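Local coordinates for protein beta-n-acetylhexosaminidase (Streptomyces plicatus, PDB 1HP5) that hydrolyses terminal non-reducing N-acetylhexosamine residues from glycosides, as a family 20 glycoside hydrolase with a TIM-barrel catalytic domain, at residues 162-167 against 447-452; 168-173 against 226-231; 398-403 against 464-469. All blocks are in the same frame, centred on the assembly; numbering follows the deposited sequence.

Contact 1: 162-167 against 447-452; sequences AMLDVS and LWTETL. With NGT (3ar,5R,6S,7R,7ar-5-hydroxymethyl-2-methyl-5,6,7,7a-tetrahydro-3ah-pyrano[3,2-D]thiazole-6,7-diol), chain F.
Trp448 is held between protein and ligand. On one face of its indole the methyl CE of Met163 sits 3.4 Å from the centroid of the six-membered ring and almost on the ring normal, a CH-pi contact, with SD a little farther over the same face in a Met-aromatic contact. The Met163 chain gets there by setting CG anti to the backbone N (chi1 -177°) and bending at chi3. Over the opposite face lies the thiazoline sugar analogue NGT, its O4 offset toward the rim, 3.3 Å from Trp448 CE3. The same O4 donates a hydrogen bond to Glu450 OE2 (2.6 Å), so the segment 447-452 offers this hydroxyl both an aromatic wall and a carboxylate.

Asp165 holds the next layer. Its OD2 takes the backbone N-H of Thr449 at 3.1 Å along a straight line (179°), though the donor comes from above the carboxylate plane. OD1 accepts from the N of Ser167, two residues on, closing an Asx turn, and OD2 also forms a salt bridge with Arg168, which binds NGT as well. Arg168 lies at a longer, weak ion-pair distance from Glu450. Thr449 returns the grip: its OG1 donates to Asp165 O at 2.8 Å, from above the carbonyl plane.

Behind these side chains the backbones pair as parallel strands, with Leu447 N bonded to Met163 O (2.9 Å) and Asp165 N to Leu447 O (3.1 Å). Leu164 and Leu447 share a face of the sheet, where Leu447 also meets Leu458 of helix 455-462. This is the closure of a TIM barrel, first strand 159-165 beside eighth strand 440-447, with the substrate pocket formed at their C-terminal ends.

Contact 2: 168-173 against 226-231; sequences RHFFGV and GYYTKA. With NGT (3ar,5R,6S,7R,7ar-5-hydroxymethyl-2-methyl-5,6,7,7a-tetrahydro-3ah-pyrano[3,2-D]thiazole-6,7-diol), chain F.
Two loops of the catalytic barrel meet here: the one at 168-173 leads from the first barrel strand into helix 173-184, and the one that begins the segment 226-231 runs into helix 230-242. Phe170 and Tyr228 join them. The Phe170 ring leaves its backbone with CG anti to N (chi1 -179°), which lays one ring face against the backbone of Gly226. Gly226 CA stands 3.9 Å from the Phe170 ring centroid in a CH-pi contact, and Tyr227 N follows over the same face, nearer the rim. A side chain on Gly226 would point straight into the phenyl ring, and the glycine's own backbone angles suit no other residue well.

At its far end the phenylalanine reaches Tyr228, with Phe170 CE1 3.4 Å from Tyr228 CE1. The phenyl carbon lies over one face of the tyrosine ring, offset toward the rim; the planes are inclined at 48°, so the pair is oblique, neither stacked nor T-shaped. Tyr228 then passes on to the neighbouring peptide: its OH donates to Phe171 O at 2.7 Å, nearly in line with the carbonyl (C=O...O angle 168°). That bond fixes the phenol's direction while Phe170 leans on its face, and Val173 CG2 adds an apolar touch at Tyr228 CD1 (4.3 Å).

The start of the same loop serves the ligand. Arg168 gives NH1 to NGT O4 and NH2 to NGT O3, both at 2.8 Å, and its guanidinium is steadied by a salt bridge to Asp197 and a bond from NE to Gln199. This is a beta-alpha loop of a TIM barrel: its first residue reaches the active site, while its later residues pack on the loop before helix 230-242.

Contact 3: 398-403 against 464-469; sequences TYLDMK and PRLPGV. With NGT (3ar,5R,6S,7R,7ar-5-hydroxymethyl-2-methyl-5,6,7,7a-tetrahydro-3ah-pyrano[3,2-D]thiazole-6,7-diol), chain F.
Arg465 and Leu400 lie antiparallel alongside one another, the leucine's CD2 resting 3.8 Å from Arg465 CB while the rest of the arginine chain extends to the turn. Bent at chi3 (-61°), that chain presents its guanidinium to Met402 O through both terminal nitrogens. NH1 reaches that oxygen at 2.8 Å and NH2 at 3.1 Å; the oxygen lies in the guanidinium plane, so two N-H groups grip one acceptor. Tyr399 O lies over a face of the same group, and Met461 O takes a further bond from NH2. With an alanine in its place, Met402 O is likely to lose both guanidinium N-H groups, Met461 O its bond from NH2, and the turn this polar tie to the helix.

The other side chains meet through methyl groups. Leu400 and Leu466 meet at a slant, CD1 to CD1 at 3.9 Å, with Tyr179 of helix 173-184 touching both leucines. Thr398 and Val469 meet roughly perpendicular, CG2 to CG2 at 3.8 Å, while Thr398 OG1 bonds to Glu444 O.

On the ligand side of the turn Asp401 OD2 accepts from NGT O6 at 2.7 Å. A type I beta turn, Tyr399 to Met402, is thus backed by the first turn of helix 465-474 and carries a sugar-binding aspartate, in the loop after barrel strand 389-392 that lines the TIM-barrel active site.

All three contacts touch NGT, from different sides: contact 1 supplies the Trp448 wall and Glu450, contact 2 Arg168, contact 3 Asp401, and Trp414 NE1 adds another hydrogen bond. Contact 1 is the middle piece, its centre about 12 Å from the centres of both others, which lie about 23 Å apart, with nearest atoms about 7 Å from each other. It meets contact 2 where Thr449 O lies 2.7 Å from His169 ND1, a probable hydrogen bond, and contact 3 where Trp448 NE1 packs 3.1 Å from Tyr399 CE2. Along the chain contact 2 is nested within the loop closed by contact 1, whereas contacts 1 and 3 interleave.

Contact 1: 162-167 against 447-452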
loop_
_atom_site.group_PDB
_atom_site.type_symbol
_atom_site.label_atom_id
_atom_site.label_comp_id
_atom_site.label_asym_id
_atom_site.label_seq_id
_atom_site.Cartn_x
_atom_site.Cartn_y
_atom_site.Cartn_z
ATOM N N ALA A 162 0.963 -0.535 1.155
ATOM C CA ALA A 162 1.436 -1.297 0.021
ATOM C C ALA A 162 2.584 -0.453 -0.485
ATOM O O ALA A 162 2.462 0.769 -0.584
ATOM C CB ALA A 162 0.343 -1.397 -1.042
ATOM N N MET A 163 3.708 -1.084 -0.781
ATOM C CA MET A 163 4.841 -0.333 -1.278
ATOM C C MET A 163 5.060 -0.660 -2.742
ATOM O O MET A 163 4.845 -1.796 -3.171
ATOM C CB MET A 163 6.116 -0.678 -0.498
ATOM C CG MET A 163 7.333 0.144 -0.942
ATOM S SD MET A 163 8.940 -0.655 -0.656
ATOM C CE MET A 163 9.023 -1.736 -2.115
ATOM N N LEU A 164 5.464 0.341 -3.512
ATOM C CA LEU A 164 5.775 0.111 -4.912
ATOM C C LEU A 164 7.188 0.620 -5.140
ATOM O O LEU A 164 7.503 1.767 -4.830
ATOM C CB LEU A 164 4.815 0.846 -5.855
ATOM C CG LEU A 164 5.171 0.630 -7.339
ATOM C CD1 LEU A 164 5.017 -0.848 -7.705
ATOM C CD2 LEU A 164 4.284 1.489 -8.226
ATOM N N ASP A 165 8.038 -0.253 -5.664
ATOM C CA ASP A 165 9.416 0.091 -5.971
ATOM C C ASP A 165 9.427 0.677 -7.386
ATOM O O ASP A 165 9.153 -0.031 -8.357
ATOM C CB ASP A 165 10.275 -1.184 -5.899
ATOM C CG ASP A 165 11.672 -1.003 -6.470
ATOM O OD1 ASP A 165 12.056 0.132 -6.829
ATOM O OD2 ASP A 165 12.396 -2.018 -6.555
ATOM N N VAL A 166 9.714 1.969 -7.505
ATOM C CA VAL A 166 9.772 2.591 -8.823
ATOM C C VAL A 166 11.216 2.924 -9.176
ATOM O O VAL A 166 11.488 3.627 -10.153
ATOM C CB VAL A 166 8.896 3.869 -8.908
ATOM C CG1 VAL A 166 7.428 3.512 -8.607
ATOM C CG2 VAL A 166 9.404 4.931 -7.944
ATOM N N SER A 167 12.140 2.395 -8.375
ATOM C CA SER A 167 13.564 2.621 -8.585
ATOM C C SER A 167 14.195 1.563 -9.492
ATOM O O SER A 167 14.975 1.900 -10.382
ATOM C CB SER A 167 14.300 2.646 -7.245
ATOM O OG SER A 167 13.838 3.717 -6.435
ATOM N N LEU A 447 6.180 -4.386 -3.018
ATOM C CA LEU A 447 6.310 -4.963 -4.345
ATOM C C LEU A 447 7.582 -4.407 -4.972
ATOM O O LEU A 447 7.574 -3.301 -5.521
ATOM C CB LEU A 447 5.096 -4.613 -5.211
ATOM C CG LEU A 447 5.115 -5.138 -6.650
ATOM C CD1 LEU A 447 5.496 -6.612 -6.673
ATOM C CD2 LEU A 447 3.736 -4.922 -7.283
ATOM N N TRP A 448 8.675 -5.165 -4.863
ATOM C CA TRP A 448 9.958 -4.756 -5.432
ATOM C C TRP A 448 9.931 -5.066 -6.921
ATOM O O TRP A 448 9.310 -6.038 -7.343
ATOM C CB TRP A 448 11.113 -5.492 -4.746
ATOM C CG TRP A 448 11.128 -5.264 -3.270
ATOM C CD1 TRP A 448 10.583 -6.066 -2.309
ATOM C CD2 TRP A 448 11.657 -4.124 -2.591
ATOM N NE1 TRP A 448 10.740 -5.492 -1.070
ATOM C CE2 TRP A 448 11.397 -4.299 -1.214
ATOM C CE3 TRP A 448 12.328 -2.964 -3.013
ATOM C CZ2 TRP A 448 11.785 -3.356 -0.248
ATOM C CZ3 TRP A 448 12.716 -2.025 -2.056
ATOM C CH2 TRP A 448 12.441 -2.232 -0.686
ATOM N N THR A 449 10.624 -4.262 -7.719
ATOM C CA THR A 449 10.558 -4.458 -9.159
ATOM C C THR A 449 11.810 -4.851 -9.939
ATOM O O THR A 449 11.941 -4.508 -11.118
ATOM C CB THR A 449 9.928 -3.211 -9.802
ATOM O OG1 THR A 449 10.702 -2.055 -9.462
ATOM C CG2 THR A 449 8.496 -3.015 -9.276
ATOM N N GLU A 450 12.728 -5.578 -9.307
ATOM C CA GLU A 450 13.923 -6.015 -10.026
ATOM C C GLU A 450 13.520 -6.758 -11.295
ATOM O O GLU A 450 14.160 -6.609 -12.332
ATOM C CB GLU A 450 14.784 -6.971 -9.179
ATOM C CG GLU A 450 15.728 -6.289 -8.206
ATOM C CD GLU A 450 15.134 -6.119 -6.824
ATOM O OE1 GLU A 450 13.888 -6.063 -6.708
ATOM O OE2 GLU A 450 15.919 -6.031 -5.857
ATOM N N THR A 451 12.445 -7.541 -11.202
ATOM C CA THR A 451 11.983 -8.364 -12.319
ATOM C C THR A 451 10.676 -7.949 -12.984
ATOM O O THR A 451 10.183 -8.650 -13.871
ATOM C CB THR A 451 11.798 -9.827 -11.864
ATOM O OG1 THR A 451 10.638 -9.920 -11.025
ATOM C CG2 THR A 451 13.007 -10.299 -11.083
ATOM N N LEU A 452 10.110 -6.823 -12.564
ATOM C CA LEU A 452 8.839 -6.370 -13.115
ATOM C C LEU A 452 8.985 -5.028 -13.830
ATOM O O LEU A 452 9.470 -4.051 -13.253
ATOM C CB LEU A 452 7.819 -6.267 -11.980
ATOM C CG LEU A 452 7.818 -7.498 -11.063
ATOM C CD1 LEU A 452 6.953 -7.232 -9.838
ATOM C CD2 LEU A 452 7.314 -8.717 -11.833
HETATM C C1 NGT F . 15.309 -6.659 0.145
HETATM C C2 NGT F . 16.090 -5.367 -0.237
HETATM C C3 NGT F . 15.548 -4.735 -1.565
HETATM C C4 NGT F . 15.235 -5.789 -2.642
HETATM C C5 NGT F . 14.289 -6.868 -2.073
HETATM C C6 NGT F . 13.944 -7.974 -3.067
HETATM C C7 NGT F . 14.881 -4.590 1.539
HETATM C C8 NGT F . 14.423 -3.736 2.699
HETATM N N2 NGT F . 15.925 -4.412 0.852
HETATM S S1 NGT F . 13.877 -5.980 1.117
HETATM O O3 NGT F . 16.479 -3.785 -2.058
HETATM O O4 NGT F . 14.634 -5.149 -3.754
HETATM O O5 NGT F . 14.903 -7.508 -0.889
HETATM O O6 NGT F . 12.939 -8.838 -2.536
#

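Contact 2: 168-173 against 226-231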
loop_
_atom_site.group_PDB
_atom_site.type_symbol
_atom_site.label_atom_id
_atom_site.label_comp_id
_atom_site.label_asym_id
_atom_site.label_seq_id
_atom_site.Cartn_x
_atom_site.Cartn_y
_atom_site.Cartn_z
ATOM N N ARG A 168 13.872 0.293 -9.265
ATOM C CA ARG A 168 14.425 -0.793 -10.079
ATOM C C ARG A 168 13.898 -0.656 -11.501
ATOM O O ARG A 168 14.663 -0.693 -12.464
ATOM C CB ARG A 168 14.063 -2.144 -9.463
ATOM C CG ARG A 168 15.012 -2.548 -8.331
ATOM C CD ARG A 168 15.472 -1.353 -7.476
ATOM N NE ARG A 168 16.464 -1.784 -6.494
ATOM C CZ ARG A 168 16.171 -2.451 -5.381
ATOM N NH1 ARG A 168 14.910 -2.749 -5.095
ATOM N NH2 ARG A 168 17.140 -2.857 -4.576
ATOM N N HIS A 169 12.585 -0.510 -11.624
ATOM C CA HIS A 169 11.949 -0.257 -12.914
ATOM C C HIS A 169 11.009 0.902 -12.638
ATOM O O HIS A 169 10.214 0.856 -11.693
ATOM C CB HIS A 169 11.160 -1.461 -13.433
ATOM C CG HIS A 169 12.003 -2.463 -14.158
ATOM N ND1 HIS A 169 12.455 -3.624 -13.566
ATOM C CD2 HIS A 169 12.496 -2.468 -15.419
ATOM C CE1 HIS A 169 13.187 -4.301 -14.433
ATOM N NE2 HIS A 169 13.229 -3.620 -15.565
ATOM N N PHE A 170 11.119 1.948 -13.447
ATOM C CA PHE A 170 10.290 3.127 -13.274
ATOM C C PHE A 170 8.881 2.926 -13.808
ATOM O O PHE A 170 8.671 2.260 -14.824
ATOM C CB PHE A 170 10.926 4.328 -13.976
ATOM C CG PHE A 170 10.141 5.603 -13.834
ATOM C CD1 PHE A 170 10.030 6.234 -12.598
ATOM C CD2 PHE A 170 9.509 6.170 -14.936
ATOM C CE1 PHE A 170 9.300 7.418 -12.459
ATOM C CE2 PHE A 170 8.774 7.357 -14.808
ATOM C CZ PHE A 170 8.671 7.979 -13.571
ATOM N N PHE A 171 7.915 3.491 -13.096
ATOM C CA PHE A 171 6.521 3.431 -13.500
ATOM C C PHE A 171 6.018 4.866 -13.443
ATOM O O PHE A 171 6.163 5.547 -12.422
ATOM C CB PHE A 171 5.719 2.509 -12.568
ATOM C CG PHE A 171 6.065 1.052 -12.731
ATOM C CD1 PHE A 171 7.149 0.498 -12.054
ATOM C CD2 PHE A 171 5.359 0.254 -13.626
ATOM C CE1 PHE A 171 7.532 -0.832 -12.267
ATOM C CE2 PHE A 171 5.731 -1.080 -13.850
ATOM C CZ PHE A 171 6.826 -1.621 -13.165
ATOM N N GLY A 172 5.465 5.329 -14.562
ATOM C CA GLY A 172 4.973 6.691 -14.657
ATOM C C GLY A 172 3.768 6.985 -13.788
ATOM O O GLY A 172 3.239 6.098 -13.126
ATOM N N VAL A 173 3.333 8.238 -13.806
ATOM C CA VAL A 173 2.199 8.680 -13.011
ATOM C C VAL A 173 0.947 7.829 -13.227
ATOM O O VAL A 173 0.353 7.355 -12.262
ATOM C CB VAL A 173 1.868 10.165 -13.302
ATOM C CG1 VAL A 173 0.554 10.552 -12.627
ATOM C CG2 VAL A 173 3.008 11.058 -12.786
ATOM N N GLY A 226 13.632 7.220 -15.971
ATOM C CA GLY A 226 12.524 8.118 -15.718
ATOM C C GLY A 226 12.546 8.654 -14.302
ATOM O O GLY A 226 13.349 8.214 -13.473
ATOM N N TYR A 227 11.675 9.620 -14.033
ATOM C CA TYR A 227 11.557 10.212 -12.708
ATOM C C TYR A 227 10.356 11.138 -12.689
ATOM O O TYR A 227 9.822 11.505 -13.741
ATOM C CB TYR A 227 12.822 10.995 -12.338
ATOM C CG TYR A 227 13.090 12.194 -13.214
ATOM C CD1 TYR A 227 12.460 13.418 -12.973
ATOM C CD2 TYR A 227 13.965 12.103 -14.296
ATOM C CE1 TYR A 227 12.700 14.520 -13.789
ATOM C CE2 TYR A 227 14.206 13.195 -15.119
ATOM C CZ TYR A 227 13.573 14.397 -14.860
ATOM O OH TYR A 227 13.821 15.474 -15.675
ATOM N N TYR A 228 9.928 11.512 -11.489
ATOM C CA TYR A 228 8.790 12.403 -11.332
ATOM C C TYR A 228 9.244 13.841 -11.157
ATOM O O TYR A 228 10.087 14.130 -10.307
ATOM C CB TYR A 228 7.962 12.026 -10.091
ATOM C CG TYR A 228 7.545 10.575 -10.034
ATOM C CD1 TYR A 228 6.801 10.003 -11.065
ATOM C CD2 TYR A 228 7.924 9.767 -8.964
ATOM C CE1 TYR A 228 6.449 8.656 -11.034
ATOM C CE2 TYR A 228 7.584 8.423 -8.924
ATOM C CZ TYR A 228 6.846 7.874 -9.964
ATOM O OH TYR A 228 6.519 6.542 -9.938
ATOM N N THR A 229 8.704 14.741 -11.971
ATOM C CA THR A 229 9.006 16.153 -11.799
ATOM C C THR A 229 8.202 16.424 -10.530
ATOM O O THR A 229 7.416 15.573 -10.111
ATOM C CB THR A 229 8.425 17.021 -12.943
ATOM O OG1 THR A 229 7.039 16.698 -13.132
ATOM C CG2 THR A 229 9.185 16.789 -14.238
ATOM N N LYS A 230 8.375 17.580 -9.911
ATOM C CA LYS A 230 7.615 17.859 -8.704
ATOM C C LYS A 230 6.118 17.891 -8.977
ATOM O O LYS A 230 5.317 17.482 -8.134
ATOM C CB LYS A 230 8.077 19.176 -8.076
ATOM C CG LYS A 230 9.502 19.085 -7.543
ATOM C CD LYS A 230 9.852 20.218 -6.594
ATOM C CE LYS A 230 11.174 19.915 -5.894
ATOM N NZ LYS A 230 11.510 20.937 -4.872
ATOM N N ALA A 231 5.737 18.370 -10.158
ATOM C CA ALA A 231 4.324 18.437 -10.512
ATOM C C ALA A 231 3.737 17.027 -10.585
ATOM O O ALA A 231 2.634 16.777 -10.096
ATOM C CB ALA A 231 4.146 19.153 -11.861
HETATM C C1 NGT F . 15.309 -6.659 0.145
HETATM C C2 NGT F . 16.090 -5.367 -0.237
HETATM C C3 NGT F . 15.548 -4.735 -1.565
HETATM C C4 NGT F . 15.235 -5.789 -2.642
HETATM C C5 NGT F . 14.289 -6.868 -2.073
HETATM C C6 NGT F . 13.944 -7.974 -3.067
HETATM C C7 NGT F . 14.881 -4.590 1.539
HETATM C C8 NGT F . 14.423 -3.736 2.699
HETATM N N2 NGT F . 15.925 -4.412 0.852
HETATM S S1 NGT F . 13.877 -5.980 1.117
HETATM O O3 NGT F . 16.479 -3.785 -2.058
HETATM O O4 NGT F . 14.634 -5.149 -3.754
HETATM O O5 NGT F . 14.903 -7.508 -0.889
HETATM O O6 NGT F . 12.939 -8.838 -2.536
#

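Contact 3: 398-403 against 464-469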
loop_
_atom_site.group_PDB
_atom_site.type_symbol
_atom_site.label_atom_id
_atom_site.label_comp_id
_atom_site.label_asym_id
_atom_site.label_seq_id
_atom_site.Cartn_x
_atom_site.Cartn_y
_atom_site.Cartn_z
ATOM N N THR A 398 4.740 -11.256 3.087
ATOM C CA THR A 398 4.063 -10.201 2.338
ATOM C C THR A 398 4.772 -9.575 1.141
ATOM O O THR A 398 4.248 -8.637 0.543
ATOM C CB THR A 398 3.660 -9.067 3.291
ATOM O OG1 THR A 398 4.835 -8.378 3.732
ATOM C CG2 THR A 398 2.938 -9.640 4.508
ATOM N N TYR A 399 5.954 -10.076 0.796
ATOM C CA TYR A 399 6.688 -9.555 -0.351
ATOM C C TYR A 399 6.000 -10.053 -1.618
ATOM O O TYR A 399 6.035 -11.245 -1.928
ATOM C CB TYR A 399 8.146 -10.032 -0.305
ATOM C CG TYR A 399 9.057 -9.103 0.475
ATOM C CD1 TYR A 399 8.598 -8.450 1.619
ATOM C CD2 TYR A 399 10.360 -8.845 0.046
ATOM C CE1 TYR A 399 9.399 -7.556 2.310
ATOM C CE2 TYR A 399 11.178 -7.950 0.734
ATOM C CZ TYR A 399 10.684 -7.304 1.864
ATOM O OH TYR A 399 11.446 -6.368 2.527
ATOM N N LEU A 400 5.369 -9.134 -2.344
ATOM C CA LEU A 400 4.652 -9.488 -3.565
ATOM C C LEU A 400 5.579 -9.856 -4.718
ATOM O O LEU A 400 5.137 -10.404 -5.726
ATOM C CB LEU A 400 3.720 -8.339 -3.961
ATOM C CG LEU A 400 2.777 -7.982 -2.804
ATOM C CD1 LEU A 400 1.876 -6.814 -3.183
ATOM C CD2 LEU A 400 1.940 -9.219 -2.455
ATOM N N ASP A 401 6.867 -9.562 -4.574
ATOM C CA ASP A 401 7.815 -9.906 -5.623
ATOM C C ASP A 401 8.349 -11.320 -5.439
ATOM O O ASP A 401 9.052 -11.827 -6.302
ATOM C CB ASP A 401 8.984 -8.914 -5.652
ATOM C CG ASP A 401 9.818 -8.954 -4.386
ATOM O OD1 ASP A 401 9.227 -8.891 -3.289
ATOM O OD2 ASP A 401 11.064 -9.036 -4.487
ATOM N N MET A 402 8.016 -11.967 -4.325
ATOM C CA MET A 402 8.515 -13.325 -4.097
ATOM C C MET A 402 7.697 -14.330 -4.904
ATOM O O MET A 402 6.472 -14.237 -4.964
ATOM C CB MET A 402 8.452 -13.684 -2.604
ATOM C CG MET A 402 9.621 -14.549 -2.122
ATOM S SD MET A 402 11.212 -13.738 -2.443
ATOM C CE MET A 402 11.017 -12.233 -1.434
ATOM N N LYS A 403 8.382 -15.287 -5.524
ATOM C CA LYS A 403 7.722 -16.316 -6.324
ATOM C C LYS A 403 6.746 -17.140 -5.501
ATOM O O LYS A 403 6.945 -17.352 -4.299
ATOM C CB LYS A 403 8.762 -17.260 -6.943
ATOM C CG LYS A 403 9.645 -16.609 -7.996
ATOM C CD LYS A 403 10.631 -17.605 -8.596
ATOM C CE LYS A 403 11.441 -16.953 -9.722
ATOM N NZ LYS A 403 12.444 -17.900 -10.278
ATOM N N PRO A 464 -3.120 -12.959 -6.277
ATOM C CA PRO A 464 -4.094 -12.693 -5.213
ATOM C C PRO A 464 -3.604 -12.445 -3.787
ATOM O O PRO A 464 -4.419 -12.415 -2.869
ATOM C CB PRO A 464 -4.973 -13.931 -5.271
ATOM C CG PRO A 464 -3.936 -14.998 -5.431
ATOM C CD PRO A 464 -2.986 -14.413 -6.489
ATOM N N ARG A 465 -2.307 -12.258 -3.576
ATOM C CA ARG A 465 -1.831 -12.041 -2.208
ATOM C C ARG A 465 -2.150 -10.665 -1.615
ATOM O O ARG A 465 -2.303 -10.528 -0.403
ATOM C CB ARG A 465 -0.323 -12.311 -2.128
ATOM C CG ARG A 465 0.031 -13.777 -2.363
ATOM C CD ARG A 465 1.536 -14.003 -2.461
ATOM N NE ARG A 465 2.117 -13.263 -3.579
ATOM C CZ ARG A 465 3.363 -13.424 -4.016
ATOM N NH1 ARG A 465 4.166 -14.307 -3.432
ATOM N NH2 ARG A 465 3.808 -12.696 -5.032
ATOM N N LEU A 466 -2.271 -9.652 -2.466
ATOM C CA LEU A 466 -2.550 -8.299 -2.001
ATOM C C LEU A 466 -3.758 -8.168 -1.063
ATOM O O LEU A 466 -3.670 -7.523 -0.017
ATOM C CB LEU A 466 -2.729 -7.366 -3.204
ATOM C CG LEU A 466 -2.938 -5.878 -2.915
ATOM C CD1 LEU A 466 -1.624 -5.251 -2.434
ATOM C CD2 LEU A 466 -3.418 -5.181 -4.189
ATOM N N PRO A 467 -4.904 -8.767 -1.427
ATOM C CA PRO A 467 -6.097 -8.677 -0.572
ATOM C C PRO A 467 -5.858 -9.281 0.808
ATOM O O PRO A 467 -6.343 -8.768 1.818
ATOM C CB PRO A 467 -7.149 -9.473 -1.348
ATOM C CG PRO A 467 -6.689 -9.374 -2.776
ATOM C CD PRO A 467 -5.195 -9.530 -2.654
ATOM N N GLY A 468 -5.110 -10.381 0.831
ATOM C CA GLY A 468 -4.820 -11.066 2.079
ATOM C C GLY A 468 -4.054 -10.224 3.076
ATOM O O GLY A 468 -4.360 -10.226 4.267
ATOM N N VAL A 469 -3.047 -9.496 2.604
ATOM C CA VAL A 469 -2.268 -8.672 3.519
ATOM C C VAL A 469 -3.133 -7.520 4.023
ATOM O O VAL A 469 -3.000 -7.085 5.167
ATOM C CB VAL A 469 -0.989 -8.145 2.835
ATOM C CG1 VAL A 469 -0.175 -7.299 3.808
ATOM C CG2 VAL A 469 -0.154 -9.325 2.351
HETATM C C1 NGT F . 15.309 -6.659 0.145
HETATM C C2 NGT F . 16.090 -5.367 -0.237
HETATM C C3 NGT F . 15.548 -4.735 -1.565
HETATM C C4 NGT F . 15.235 -5.789 -2.642
HETATM C C5 NGT F . 14.289 -6.868 -2.073
HETATM C C6 NGT F . 13.944 -7.974 -3.067
HETATM C C7 NGT F . 14.881 -4.590 1.539
HETATM C C8 NGT F . 14.423 -3.736 2.699
HETATM N N2 NGT F . 15.925 -4.412 0.852
HETATM S S1 NGT F . 13.877 -5.980 1.117
HETATM O O3 NGT F . 16.479 -3.785 -2.058
HETATM O O4 NGT F . 14.634 -5.149 -3.754
HETATM O O5 NGT F . 14.903 -7.508 -0.889
HETATM O O6 NGT F . 12.939 -8.838 -2.536
#